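Long-range contact in DNA-binding protein HU (Anabaena sp., PDB 1P71), which binds, bends and wraps DNA as a homodimeric histone-like protein, stabilising it against denaturation, and is essential for heterocyst differentiation: residues G4-D8 and A21-L25. Residues are numbered along the deposited sequence; the frame is centred on the assembly and turned at random.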
ATOM      1  N   GLY C   4      -7.740 -13.477   5.755  1.00 29.61           N
ATOM      2  CA  GLY C   4      -8.739 -14.063   6.638  1.00 29.91           C
ATOM      3  C   GLY C   4      -8.925 -13.315   7.945  1.00 30.35           C
ATOM      4  O   GLY C   4     -10.055 -13.009   8.322  1.00 30.46           O
ATOM      5  N   GLU C   5      -7.816 -12.998   8.619  1.00 30.49           N
ATOM      6  CA  GLU C   5      -7.837 -12.285   9.899  1.00 30.58           C
ATOM      7  C   GLU C   5      -8.350 -10.846   9.793  1.00 30.67           C
ATOM      8  O   GLU C   5      -9.039 -10.360  10.699  1.00 30.10           O
ATOM      9  CB  GLU C   5      -6.441 -12.284  10.517  1.00 30.58           C
ATOM     10  CG  GLU C   5      -6.196 -13.469  11.429  1.00 30.85           C
ATOM     11  CD  GLU C   5      -4.780 -14.006  11.347  1.00 31.61           C
ATOM     12  OE1 GLU C   5      -4.541 -15.107  11.888  1.00 32.03           O
ATOM     13  OE2 GLU C   5      -3.905 -13.340  10.760  1.00 30.74           O
ATOM     14  N   LEU C   6      -7.994 -10.184   8.688  1.00 30.35           N
ATOM     15  CA  LEU C   6      -8.468  -8.840   8.364  1.00 30.48           C
ATOM     16  C   LEU C   6      -9.966  -8.835   8.119  1.00 30.66           C
ATOM     17  O   LEU C   6     -10.667  -7.980   8.639  1.00 31.11           O
ATOM     18  CB  LEU C   6      -7.721  -8.262   7.137  1.00 30.51           C
ATOM     19  CG  LEU C   6      -8.143  -6.872   6.624  1.00 30.68           C
ATOM     20  CD1 LEU C   6      -7.941  -5.798   7.683  1.00 30.22           C
ATOM     21  CD2 LEU C   6      -7.414  -6.477   5.344  1.00 30.26           C
ATOM     22  N   VAL C   7     -10.448  -9.793   7.332  1.00 30.49           N
ATOM     23  CA  VAL C   7     -11.884  -9.961   7.116  1.00 31.01           C
ATOM     24  C   VAL C   7     -12.626 -10.095   8.456  1.00 31.01           C
ATOM     25  O   VAL C   7     -13.611  -9.390   8.694  1.00 30.82           O
ATOM     26  CB  VAL C   7     -12.178 -11.151   6.185  1.00 30.77           C
ATOM     27  CG1 VAL C   7     -13.672 -11.441   6.129  1.00 31.09           C
ATOM     28  CG2 VAL C   7     -11.666 -10.866   4.785  1.00 30.43           C
ATOM     29  N   ASP C   8     -12.109 -10.967   9.328  1.00 31.72           N
ATOM     30  CA  ASP C   8     -12.635 -11.186  10.680  1.00 32.29           C
ATOM     31  C   ASP C   8     -12.847  -9.885  11.438  1.00 32.39           C
ATOM     32  O   ASP C   8     -13.933  -9.621  11.947  1.00 32.18           O
ATOM     33  CB  ASP C   8     -11.663 -12.048  11.487  1.00 32.46           C
ATOM     34  CG  ASP C   8     -11.746 -13.517  11.140  1.00 33.76           C
ATOM     35  OD1 ASP C   8     -12.632 -13.916  10.343  1.00 34.91           O
ATOM     36  OD2 ASP C   8     -10.950 -14.352  11.626  1.00 35.12           O
ATOM     37  N   ALA C  21     -17.392  -9.069   4.015  1.00 31.88           N
ATOM     38  CA  ALA C  21     -16.155  -8.346   4.222  1.00 31.37           C
ATOM     39  C   ALA C  21     -15.161  -8.916   3.232  1.00 30.70           C
ATOM     40  O   ALA C  21     -14.484  -8.153   2.501  1.00 30.26           O
ATOM     41  CB  ALA C  21     -15.635  -8.530   5.615  1.00 31.17           C
ATOM     42  N   ASP C  22     -15.106 -10.248   3.142  1.00 30.75           N
ATOM     43  CA  ASP C  22     -14.212 -10.879   2.156  1.00 30.69           C
ATOM     44  C   ASP C  22     -14.561 -10.491   0.714  1.00 30.18           C
ATOM     45  O   ASP C  22     -13.672 -10.188  -0.079  1.00 30.11           O
ATOM     46  CB  ASP C  22     -14.204 -12.402   2.304  1.00 30.93           C
ATOM     47  CG  ASP C  22     -13.437 -13.085   1.190  1.00 32.17           C
ATOM     48  OD1 ASP C  22     -14.073 -13.732   0.323  1.00 34.43           O
ATOM     49  OD2 ASP C  22     -12.195 -12.994   1.083  1.00 33.85           O
ATOM     50  N   ALA C  23     -15.852 -10.508   0.389  1.00 30.18           N
ATOM     51  CA  ALA C  23     -16.337 -10.121  -0.931  1.00 30.19           C
ATOM     52  C   ALA C  23     -15.919  -8.689  -1.285  1.00 30.49           C
ATOM     53  O   ALA C  23     -15.299  -8.442  -2.331  1.00 30.70           O
ATOM     54  CB  ALA C  23     -17.861 -10.282  -1.001  1.00 30.24           C
ATOM     55  N   VAL C  24     -16.243  -7.748  -0.397  1.00 30.85           N
ATOM     56  CA  VAL C  24     -15.943  -6.342  -0.643  1.00 31.16           C
ATOM     57  C   VAL C  24     -14.424  -6.080  -0.621  1.00 31.08           C
ATOM     58  O   VAL C  24     -13.897  -5.336  -1.453  1.00 30.41           O
ATOM     59  CB  VAL C  24     -16.698  -5.418   0.360  1.00 31.16           C
ATOM     60  CG1 VAL C  24     -16.286  -3.950   0.180  1.00 32.51           C
ATOM     61  CG2 VAL C  24     -18.207  -5.576   0.219  1.00 31.29           C
ATOM     62  N   LEU C  25     -13.711  -6.711   0.304  1.00 31.30           N
ATOM     63  CA  LEU C  25     -12.261  -6.527   0.348  1.00 32.05           C
ATOM     64  C   LEU C  25     -11.567  -7.062  -0.923  1.00 32.12           C
ATOM     65  O   LEU C  25     -10.708  -6.384  -1.481  1.00 32.33           O
ATOM     66  CB  LEU C  25     -11.646  -7.113   1.628  1.00 32.19           C
ATOM     67  CG  LEU C  25     -10.122  -7.019   1.733  1.00 33.83           C
ATOM     68  CD1 LEU C  25      -9.640  -5.565   2.024  1.00 32.71           C
ATOM     69  CD2 LEU C  25      -9.557  -8.022   2.747  1.00 34.17           C
TER
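Val7 fits against Ala21, Asp22 and Leu25, and accounts for more of the buried surface than any other residue of the pair, 86 Å² of a total of 225 Å². Its two methyls divide the work. CG1, set anti to the backbone N (chi1 172°), reaches Ala21 CB at 3.5 Å and also touches Asp22 N. CG2, beside the backbone N, lies 3.7 Å from Asp22 CA. The same methyl meets Leu25 CD2 at 4.1 Å. The branched side chain therefore rests on the backbone of helix 18-37 where it passes from Ala21 to Asp22, as well as on side chains. The closest backbone approach, 5.4 Å between Val7 CA and Ala21 CA, is consistent with the small side chain of Ala21. Cutting Val7 back to an alanine removes both methyls and is likely to open a gap over Ala21 and Asp22 and leave Leu25 CD2 with one neighbour fewer. One helical turn beyond Ala21, Leu25 crosses Leu6 at about a right angle, and the CD2 methyls of the two leucines meet at 3.7 Å. In Leu6, chi1 sends CG out anti to the backbone N and chi2, 61°, turns CD2 toward Leu25. Leu6 also packs on Thr31, and Leu25 on Ala28, of the second subunit, so the seam between helices 3-14 and 18-37, whose segments here run at 114° to each other, leads directly into the dimer core of the HU fold, about 20 Å from the bound DNA at its nearest atom. Asp22 borders the apolar patch with its CB, at the exposed rim of an otherwise buried contact. Methyl-to-methyl and methyl-to-backbone packing, without polar bonds between the segments, implies that shape complementarity and burial of apolar surface hold them together.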